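Local coordinates for putative two-component sensor histidine kinase protein (Sinorhizobium meliloti, PDB 3HCY), which is probably a sensor histidine kinase that transfers phosphate from ATP to a protein histidine, represented here by its GAF domain, at residues A[10-15]-A[22-27]; A[93-98]-A[107-112]; A[42-47]-A[86-91]. One frame throughout, in Å; residues are numbered along the deposited sequence.

Contact 1 (A[10-15]-A[22-27]); sequences ATLDAI and DRASIL
Thr11, Leu12 and Ile15 of helix 5-19 pack on Ala24 and Ile26 of strand 23-29, an example of the helix-on-sheet packing that builds the core of a GAF domain. The helical segment runs at 143° to the strand, their axes 9.0 Å apart. Thr11 comes first: its CB lies 4.2 Å from Ile26 CD1, while its OG1 is hydrogen-bonded to Val7 O, one turn back, so a polar side chain can be buried without leaving its hydroxyl unpaired. One residue on, Leu12 swings its CG anti to its own carbonyl carbon (chi1 -65°), which carries the CD2 branch to the strand. That methyl approaches Ile26 CD1 to 4.0 Å and also reaches Ser25 CA. On the next turn Ile15 presents CG2, the branch anti to its backbone N. Branched aliphatic chains suit the helix because they span the gap to the sheet, whereas the small Ala24 lets the helix come near: Leu12 and Ala24 have CA atoms 6.9 Å apart. Helix 120-146 covers Thr11 and Ile26 through Ile129 and Leu133, and Gln132 of the second subunit also packs on Thr11. At the end of the segment, Ile15 CG2 meets Ala24 CB at 3.9 Å, methyl against methyl.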
loop_
_atom_site.group_PDB
_atom_site.type_symbol
_atom_site.label_atom_id
_atom_site.label_comp_id
_atom_site.label_asym_id
_atom_site.label_seq_id
_atom_site.Cartn_x
_atom_site.Cartn_y
_atom_site.Cartn_z
ATOM N N ALA A 10 4.736 -7.327 -4.664
ATOM C CA ALA A 10 3.776 -7.200 -3.543
ATOM C C ALA A 10 2.625 -6.282 -3.936
ATOM O O ALA A 10 1.437 -6.499 -3.534
ATOM C CB ALA A 10 4.494 -6.631 -2.227
ATOM N N THR A 11 2.981 -5.225 -4.687
ATOM C CA THR A 11 1.980 -4.244 -5.032
ATOM C C THR A 11 1.034 -4.887 -6.017
ATOM O O THR A 11 -0.181 -4.760 -5.922
ATOM C CB THR A 11 2.549 -3.006 -5.670
ATOM O OG1 THR A 11 3.475 -2.374 -4.794
ATOM C CG2 THR A 11 1.472 -2.075 -5.923
ATOM N N LEU A 12 1.615 -5.589 -6.972
ATOM C CA LEU A 12 0.846 -6.282 -7.963
ATOM C C LEU A 12 -0.051 -7.323 -7.233
ATOM O O LEU A 12 -1.230 -7.530 -7.606
ATOM C CB LEU A 12 1.799 -6.912 -9.024
ATOM C CG LEU A 12 2.681 -6.031 -9.964
ATOM C CD1 LEU A 12 3.644 -6.848 -10.824
ATOM C CD2 LEU A 12 1.869 -4.998 -10.837
ATOM N N ASP A 13 0.500 -7.954 -6.193
ATOM C CA ASP A 13 -0.314 -8.829 -5.352
ATOM C C ASP A 13 -1.478 -8.065 -4.710
ATOM O O ASP A 13 -2.628 -8.530 -4.767
ATOM C CB ASP A 13 0.483 -9.508 -4.248
ATOM C CG ASP A 13 1.493 -10.469 -4.771
ATOM O OD1 ASP A 13 1.354 -11.056 -5.845
ATOM O OD2 ASP A 13 2.491 -10.667 -4.093
ATOM N N ALA A 14 -1.183 -6.911 -4.117
ATOM C CA ALA A 14 -2.244 -6.158 -3.482
ATOM C C ALA A 14 -3.211 -5.678 -4.564
ATOM O O ALA A 14 -4.391 -5.715 -4.348
ATOM C CB ALA A 14 -1.709 -4.973 -2.656
ATOM N N ILE A 15 -2.726 -5.243 -5.720
ATOM C CA ILE A 15 -3.654 -4.742 -6.724
ATOM C C ILE A 15 -4.706 -5.796 -7.082
ATOM O O ILE A 15 -5.891 -5.471 -7.176
ATOM C CB ILE A 15 -2.978 -4.263 -8.010
ATOM C CG1 ILE A 15 -2.404 -2.848 -7.816
ATOM C CG2 ILE A 15 -3.982 -4.210 -9.113
ATOM C CD1 ILE A 15 -0.890 -2.638 -8.377
ATOM N N ASP A 22 -8.107 -7.320 -14.496
ATOM C CA ASP A 22 -7.676 -8.422 -15.327
ATOM C C ASP A 22 -6.170 -8.578 -15.503
ATOM O O ASP A 22 -5.673 -9.691 -15.756
ATOM C CB ASP A 22 -8.359 -8.252 -16.678
ATOM C CG ASP A 22 -9.816 -8.529 -16.593
ATOM O OD1 ASP A 22 -10.285 -9.118 -15.597
ATOM O OD2 ASP A 22 -10.499 -8.131 -17.563
ATOM N N ARG A 23 -5.500 -7.422 -15.453
ATOM C CA ARG A 23 -4.078 -7.276 -15.649
ATOM C C ARG A 23 -3.748 -5.963 -14.974
ATOM O O ARG A 23 -4.657 -5.145 -14.758
ATOM C CB ARG A 23 -3.684 -7.183 -17.134
ATOM C CG ARG A 23 -4.607 -7.813 -18.168
ATOM C CD ARG A 23 -4.228 -7.352 -19.555
ATOM N NE ARG A 23 -5.122 -7.819 -20.612
ATOM C CZ ARG A 23 -4.721 -8.436 -21.734
ATOM N NH1 ARG A 23 -3.424 -8.670 -21.963
ATOM N NH2 ARG A 23 -5.620 -8.827 -22.658
ATOM N N ALA A 24 -2.472 -5.776 -14.642
ATOM C CA ALA A 24 -1.982 -4.578 -14.005
ATOM C C ALA A 24 -0.455 -4.305 -14.338
ATOM O O ALA A 24 0.297 -5.206 -14.776
ATOM C CB ALA A 24 -2.226 -4.665 -12.516
ATOM N N SER A 25 -0.006 -3.053 -14.151
ATOM C CA SER A 25 1.401 -2.720 -14.400
ATOM C C SER A 25 1.881 -1.535 -13.578
ATOM O O SER A 25 1.055 -0.748 -13.081
ATOM C CB SER A 25 1.550 -2.358 -15.853
ATOM O OG SER A 25 0.672 -1.271 -16.177
ATOM N N ILE A 26 3.208 -1.388 -13.464
ATOM C CA ILE A 26 3.803 -0.171 -12.862
ATOM C C ILE A 26 4.788 0.414 -13.860
ATOM O O ILE A 26 5.578 -0.333 -14.453
ATOM C CB ILE A 26 4.538 -0.441 -11.497
ATOM C CG1 ILE A 26 3.583 -1.169 -10.506
ATOM C CG2 ILE A 26 5.106 0.876 -10.927
ATOM C CD1 ILE A 26 4.190 -2.068 -9.394
ATOM N N LEU A 27 4.740 1.733 -14.061
ATOM C CA LEU A 27 5.693 2.377 -14.944
ATOM C C LEU A 27 6.296 3.574 -14.203
ATOM O O LEU A 27 5.639 4.264 -13.416
ATOM C CB LEU A 27 5.042 2.796 -16.299
ATOM C CG LEU A 27 4.199 1.795 -17.140
ATOM C CD1 LEU A 27 2.839 1.424 -16.453
ATOM C CD2 LEU A 27 3.910 2.235 -18.567
#

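Contact 2 (A[93-98]-A[107-112]); sequences LGFFPL and KFMTYY
A beta hairpin of strands 92-99 and 104-112 lies within the antiparallel GAF sheet, and here Gly94 faces Thr110 and Phe96 faces Phe108 in two of its hydrogen-bonded pairs. Each pair exchanges two backbone bonds; Gly94 N reaches Thr110 O at 2.8 Å, and Phe108 N reaches Phe96 O at 2.9 Å. Pro97, which has no N-H to give, belongs to a non-hydrogen-bonded pair with Lys107, where none is required across this hairpin. On the face bearing Phe95, the chain of Met109 bends at chi2 (-76°) and chi3, bringing CE over the Phe95 ring, 17° off its normal: a CH-pi contact, with SD oblique to the same ring as a Met-aromatic contact. Lys107 runs extended alongside, its CE in the ring plane at the edge and its NZ making a weak hydrogen bond to His54 O. Leu93 CD2 meets the edge of the Tyr111 ring, 3.9 Å from CE1. On the other face, the Phe96 and Phe108 rings are nearly parallel but slid apart, centroids 5.1 Å from each other. Thr110 OG1 lies in the plane of Phe96 at its edge, 3.5 Å from CE2, and also nears Gly94 CA, an approach eased by the missing side chain of glycine. Helix 120-146 packs on Phe96 and Leu98, while strand 67-69 adjoins Leu93 and Phe95, and strand 23-29 flanks Lys107 and Met109 along the hairpin's other side.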
loop_
_atom_site.group_PDB
_atom_site.type_symbol
_atom_site.label_atom_id
_atom_site.label_comp_id
_atom_site.label_asym_id
_atom_site.label_seq_id
_atom_site.Cartn_x
_atom_site.Cartn_y
_atom_site.Cartn_z
ATOM N N LEU A 93 -9.179 0.824 -18.930
ATOM C CA LEU A 93 -7.968 1.059 -18.167
ATOM C C LEU A 93 -8.068 2.225 -17.168
ATOM O O LEU A 93 -8.835 3.199 -17.325
ATOM C CB LEU A 93 -6.756 1.277 -19.087
ATOM C CG LEU A 93 -6.710 1.040 -20.612
ATOM C CD1 LEU A 93 -7.716 1.922 -21.385
ATOM C CD2 LEU A 93 -5.276 1.288 -21.111
ATOM N N GLY A 94 -7.239 2.089 -16.138
ATOM C CA GLY A 94 -7.179 3.033 -15.033
ATOM C C GLY A 94 -5.748 3.462 -14.834
ATOM O O GLY A 94 -4.860 2.619 -14.674
ATOM N N PHE A 95 -5.541 4.770 -14.854
ATOM C CA PHE A 95 -4.239 5.351 -14.601
ATOM C C PHE A 95 -4.200 6.083 -13.255
ATOM O O PHE A 95 -4.918 7.032 -13.055
ATOM C CB PHE A 95 -3.893 6.409 -15.644
ATOM C CG PHE A 95 -4.032 5.974 -17.076
ATOM C CD1 PHE A 95 -2.896 5.810 -17.869
ATOM C CD2 PHE A 95 -5.296 5.848 -17.671
ATOM C CE1 PHE A 95 -3.010 5.474 -19.199
ATOM C CE2 PHE A 95 -5.418 5.507 -19.013
ATOM C CZ PHE A 95 -4.282 5.319 -19.770
ATOM N N PHE A 96 -3.317 5.658 -12.372
ATOM C CA PHE A 96 -3.179 6.253 -11.075
ATOM C C PHE A 96 -1.745 6.702 -10.937
ATOM O O PHE A 96 -0.851 5.879 -10.983
ATOM C CB PHE A 96 -3.510 5.244 -9.996
ATOM C CG PHE A 96 -4.792 4.525 -10.239
ATOM C CD1 PHE A 96 -5.983 5.041 -9.767
ATOM C CD2 PHE A 96 -4.813 3.352 -11.001
ATOM C CE1 PHE A 96 -7.162 4.392 -10.022
ATOM C CE2 PHE A 96 -5.999 2.685 -11.261
ATOM C CZ PHE A 96 -7.169 3.206 -10.776
ATOM N N PRO A 97 -1.536 8.014 -10.814
ATOM C CA PRO A 97 -0.265 8.659 -10.735
ATOM C C PRO A 97 0.549 8.217 -9.553
ATOM O O PRO A 97 -0.006 8.042 -8.504
ATOM C CB PRO A 97 -0.633 10.142 -10.518
ATOM C CG PRO A 97 -2.034 10.306 -10.841
ATOM C CD PRO A 97 -2.634 8.975 -11.066
ATOM N N LEU A 98 1.854 8.070 -9.719
ATOM C CA LEU A 98 2.751 7.830 -8.598
ATOM C C LEU A 98 3.542 9.080 -8.378
ATOM O O LEU A 98 4.221 9.555 -9.286
ATOM C CB LEU A 98 3.720 6.695 -8.863
ATOM C CG LEU A 98 3.017 5.358 -8.930
ATOM C CD1 LEU A 98 4.035 4.225 -9.087
ATOM C CD2 LEU A 98 2.139 5.201 -7.692
ATOM N N LYS A 107 3.459 5.833 -12.780
ATOM C CA LYS A 107 2.039 5.560 -12.793
ATOM C C LYS A 107 1.873 4.071 -12.588
ATOM O O LYS A 107 2.822 3.318 -12.804
ATOM C CB LYS A 107 1.391 6.031 -14.124
ATOM C CG LYS A 107 1.665 5.168 -15.461
ATOM C CD LYS A 107 1.153 5.972 -16.744
ATOM C CE LYS A 107 0.864 5.148 -18.031
ATOM N NZ LYS A 107 0.263 6.049 -19.128
ATOM N N PHE A 108 0.691 3.666 -12.140
ATOM C CA PHE A 108 0.355 2.256 -12.157
ATOM C C PHE A 108 -1.038 2.115 -12.740
ATOM O O PHE A 108 -1.855 3.030 -12.630
ATOM C CB PHE A 108 0.546 1.550 -10.771
ATOM C CG PHE A 108 -0.739 1.299 -9.997
ATOM C CD1 PHE A 108 -1.553 0.251 -10.312
ATOM C CD2 PHE A 108 -1.103 2.108 -8.959
ATOM C CE1 PHE A 108 -2.724 0.035 -9.611
ATOM C CE2 PHE A 108 -2.264 1.903 -8.269
ATOM C CZ PHE A 108 -3.078 0.884 -8.599
ATOM N N MET A 109 -1.251 0.986 -13.412
ATOM C CA MET A 109 -2.345 0.844 -14.350
ATOM C C MET A 109 -3.097 -0.409 -13.951
ATOM O O MET A 109 -2.484 -1.448 -13.601
ATOM C CB MET A 109 -1.860 0.692 -15.833
ATOM C CG MET A 109 -0.876 1.738 -16.421
ATOM S SD MET A 109 -1.696 3.233 -16.802
ATOM C CE MET A 109 -3.189 2.586 -17.527
ATOM N N THR A 110 -4.418 -0.299 -14.026
ATOM C CA THR A 110 -5.276 -1.459 -13.974
ATOM C C THR A 110 -5.883 -1.559 -15.354
ATOM O O THR A 110 -6.232 -0.557 -15.936
ATOM C CB THR A 110 -6.388 -1.242 -13.002
ATOM O OG1 THR A 110 -6.979 0.025 -13.316
ATOM C CG2 THR A 110 -5.866 -1.248 -11.583
ATOM N N TYR A 111 -5.986 -2.770 -15.862
ATOM C CA TYR A 111 -6.510 -3.044 -17.191
ATOM C C TYR A 111 -7.692 -3.996 -17.016
ATOM O O TYR A 111 -7.686 -4.848 -16.109
ATOM C CB TYR A 111 -5.447 -3.720 -18.051
ATOM C CG TYR A 111 -4.165 -2.944 -18.197
ATOM C CD1 TYR A 111 -4.066 -1.885 -19.089
ATOM C CD2 TYR A 111 -3.021 -3.279 -17.469
ATOM C CE1 TYR A 111 -2.864 -1.163 -19.248
ATOM C CE2 TYR A 111 -1.812 -2.552 -17.631
ATOM C CZ TYR A 111 -1.758 -1.516 -18.520
ATOM O OH TYR A 111 -0.624 -0.785 -18.679
ATOM N N TYR A 112 -8.702 -3.840 -17.855
ATOM C CA TYR A 112 -9.837 -4.750 -17.869
ATOM C C TYR A 112 -10.099 -5.173 -19.303
ATOM O O TYR A 112 -10.186 -4.310 -20.196
ATOM C CB TYR A 112 -11.081 -4.072 -17.322
ATOM C CG TYR A 112 -10.974 -3.704 -15.862
ATOM C CD1 TYR A 112 -11.554 -4.495 -14.879
ATOM C CD2 TYR A 112 -10.303 -2.546 -15.467
ATOM C CE1 TYR A 112 -11.493 -4.146 -13.562
ATOM C CE2 TYR A 112 -10.213 -2.205 -14.138
ATOM C CZ TYR A 112 -10.813 -3.002 -13.189
ATOM O OH TYR A 112 -10.708 -2.651 -11.846
#

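Contact 3 (A[42-47]-A[86-91]); sequences GLSEHY and VGEGIA
Glu88 holds its CG anti to its backbone N (chi1 179°) and then bends at chi2 (62°), which brings its carboxylate to Ser44 and the CB of Tyr47; Tyr47 likewise has CG anti to its backbone N (chi1 178°), laying its ring beside the aliphatic part of Glu88. The carboxylate grips one serine twice, by its side-chain hydroxyl and by its backbone N-H. Ser44 OG donates to Glu88 OE1 at 2.9 Å, meeting it on the syn side, and Ser44 N donates to Glu88 OE2 at 3.1 Å from above the carboxylate plane. Serine suits this position because it does two jobs: as the N-cap of helix 45-50, its OG also accepts from Tyr47 N at 3.0 Å. The hydroxyl is therefore fixed by a donor bond and an acceptor bond, and Glu88 is a second-shell anchor for the cap. Arg23 NH1 forms a salt bridge to Glu88 OE2, so the nearby positive charge and the start of the helix would probably stabilise the ionised form of the glutamate. Beyond the polar grip the contact turns apolar. Glu88 CB approaches Tyr47 CD2 to 3.6 Å, and Ile90 CD1 sits over one face of the Tyr47 ring, 4.2 Å from CZ. The same methyl meets Leu43 CD2 at 4.0 Å, the two side chains crossing at about a right angle. Gly89, with positive phi, closes helix 79-88 in a Schellman motif and turns the chain from Glu88 to Ile90. The contact thus ties the start of helix 45-50 to the end of helix 79-88, with Leu43, Tyr47 and Ile90 all resting on Tyr111 of strand 104-112, and Phe37 of strand 35-41 adjoining Leu43 and Tyr47.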
loop_
_atom_site.group_PDB
_atom_site.type_symbol
_atom_site.label_atom_id
_atom_site.label_comp_id
_atom_site.label_asym_id
_atom_site.label_seq_id
_atom_site.Cartn_x
_atom_site.Cartn_y
_atom_site.Cartn_z
ATOM N N GLY A 42 -0.867 -9.622 -16.727
ATOM C CA GLY A 42 -0.238 -10.287 -17.806
ATOM C C GLY A 42 -0.492 -9.307 -18.981
ATOM O O GLY A 42 -1.491 -9.372 -19.662
ATOM N N LEU A 43 0.373 -8.298 -19.074
ATOM C CA LEU A 43 0.675 -7.635 -20.313
ATOM C C LEU A 43 1.764 -8.460 -20.987
ATOM O O LEU A 43 2.631 -9.055 -20.324
ATOM C CB LEU A 43 1.234 -6.217 -20.055
ATOM C CG LEU A 43 0.244 -5.275 -19.350
ATOM C CD1 LEU A 43 0.797 -3.865 -19.189
ATOM C CD2 LEU A 43 -1.115 -5.260 -20.066
ATOM N N SER A 44 1.738 -8.458 -22.317
ATOM C CA SER A 44 2.841 -9.020 -23.071
ATOM C C SER A 44 3.941 -7.934 -23.235
ATOM O O SER A 44 3.666 -6.712 -23.207
ATOM C CB SER A 44 2.350 -9.470 -24.429
ATOM O OG SER A 44 2.089 -8.301 -25.162
ATOM N N GLU A 45 5.166 -8.406 -23.471
ATOM C CA GLU A 45 6.274 -7.547 -23.850
ATOM C C GLU A 45 5.999 -6.823 -25.136
ATOM O O GLU A 45 6.281 -5.643 -25.275
ATOM C CB GLU A 45 7.492 -8.398 -23.977
ATOM C CG GLU A 45 7.951 -8.829 -22.583
ATOM C CD GLU A 45 9.078 -9.850 -22.570
ATOM O OE1 GLU A 45 9.457 -10.398 -23.646
ATOM O OE2 GLU A 45 9.592 -10.099 -21.453
ATOM N N HIS A 46 5.363 -7.509 -26.064
ATOM C CA HIS A 46 4.969 -6.857 -27.278
ATOM C C HIS A 46 4.229 -5.604 -26.933
ATOM O O HIS A 46 4.541 -4.553 -27.451
ATOM C CB HIS A 46 4.092 -7.754 -28.090
ATOM C CG HIS A 46 3.723 -7.181 -29.413
ATOM N ND1 HIS A 46 4.577 -7.207 -30.501
ATOM C CD2 HIS A 46 2.574 -6.594 -29.845
ATOM C CE1 HIS A 46 3.967 -6.655 -31.544
ATOM N NE2 HIS A 46 2.756 -6.266 -31.170
ATOM N N TYR A 47 3.252 -5.702 -26.033
ATOM C CA TYR A 47 2.506 -4.515 -25.647
ATOM C C TYR A 47 3.428 -3.513 -25.003
ATOM O O TYR A 47 3.297 -2.321 -25.207
ATOM C CB TYR A 47 1.379 -4.848 -24.676
ATOM C CG TYR A 47 0.572 -3.621 -24.196
ATOM C CD1 TYR A 47 0.737 -3.114 -22.919
ATOM C CD2 TYR A 47 -0.360 -2.986 -25.018
ATOM C CE1 TYR A 47 0.009 -2.015 -22.478
ATOM C CE2 TYR A 47 -1.093 -1.879 -24.562
ATOM C CZ TYR A 47 -0.893 -1.405 -23.287
ATOM O OH TYR A 47 -1.583 -0.297 -22.807
ATOM N N VAL A 86 -6.319 -2.444 -28.001
ATOM C CA VAL A 86 -7.262 -3.445 -28.390
ATOM C C VAL A 86 -6.542 -4.705 -28.901
ATOM O O VAL A 86 -6.872 -5.805 -28.508
ATOM C CB VAL A 86 -8.422 -2.879 -29.348
ATOM C CG1 VAL A 86 -9.279 -3.954 -29.804
ATOM C CG2 VAL A 86 -9.156 -1.712 -28.734
ATOM N N GLY A 87 -5.492 -4.572 -29.678
ATOM C CA GLY A 87 -4.817 -5.775 -30.124
ATOM C C GLY A 87 -4.214 -6.583 -29.008
ATOM O O GLY A 87 -4.029 -7.811 -29.147
ATOM N N GLU A 88 -3.886 -5.898 -27.914
ATOM C CA GLU A 88 -3.443 -6.579 -26.689
ATOM C C GLU A 88 -4.589 -7.299 -26.028
ATOM O O GLU A 88 -4.385 -8.205 -25.225
ATOM C CB GLU A 88 -2.823 -5.575 -25.697
ATOM C CG GLU A 88 -2.314 -6.141 -24.332
ATOM C CD GLU A 88 -1.199 -7.153 -24.455
ATOM O OE1 GLU A 88 -0.499 -7.092 -25.466
ATOM O OE2 GLU A 88 -1.031 -8.017 -23.559
ATOM N N GLY A 89 -5.810 -6.920 -26.374
ATOM C CA GLY A 89 -6.980 -7.558 -25.800
ATOM C C GLY A 89 -7.623 -6.788 -24.660
ATOM O O GLY A 89 -8.471 -7.362 -23.988
ATOM N N ILE A 90 -7.247 -5.510 -24.462
ATOM C CA ILE A 90 -7.727 -4.659 -23.344
ATOM C C ILE A 90 -8.882 -3.728 -23.789
ATOM O O ILE A 90 -8.815 -3.147 -24.885
ATOM C CB ILE A 90 -6.577 -3.747 -22.834
ATOM C CG1 ILE A 90 -5.500 -4.586 -22.158
ATOM C CG2 ILE A 90 -7.085 -2.561 -21.954
ATOM C CD1 ILE A 90 -4.080 -4.010 -22.361
ATOM N N ALA A 91 -9.910 -3.572 -22.938
ATOM C CA ALA A 91 -11.114 -2.766 -23.207
ATOM C C ALA A 91 -11.216 -1.524 -22.273
ATOM O O ALA A 91 -11.913 -0.544 -22.570
ATOM C CB ALA A 91 -12.373 -3.662 -23.027
#

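Contacts 1 and 2 are buried and share the sheet, because strands 23-29 and 104-112 are neighbours in it: Leu27 O accepts from Lys107 N, and Ser25 OG bonds with Tyr111 OH. Contact 1 is purely apolar helix-to-sheet packing, whereas contact 2 combines backbone pairing with a Met-aromatic contact on one face and slid phenylalanine rings on the other. Contact 3 lies farther out, its centre about 14 Å from the centre of the chain, and is only partly buried; there a charged carboxylate and a helix cap do the holding. Arg23, on the strand of contact 1 but pointing away from its helix, reaches Glu88 and Gly42 of contact 3, while Tyr111 of contact 2 supports its apolar side.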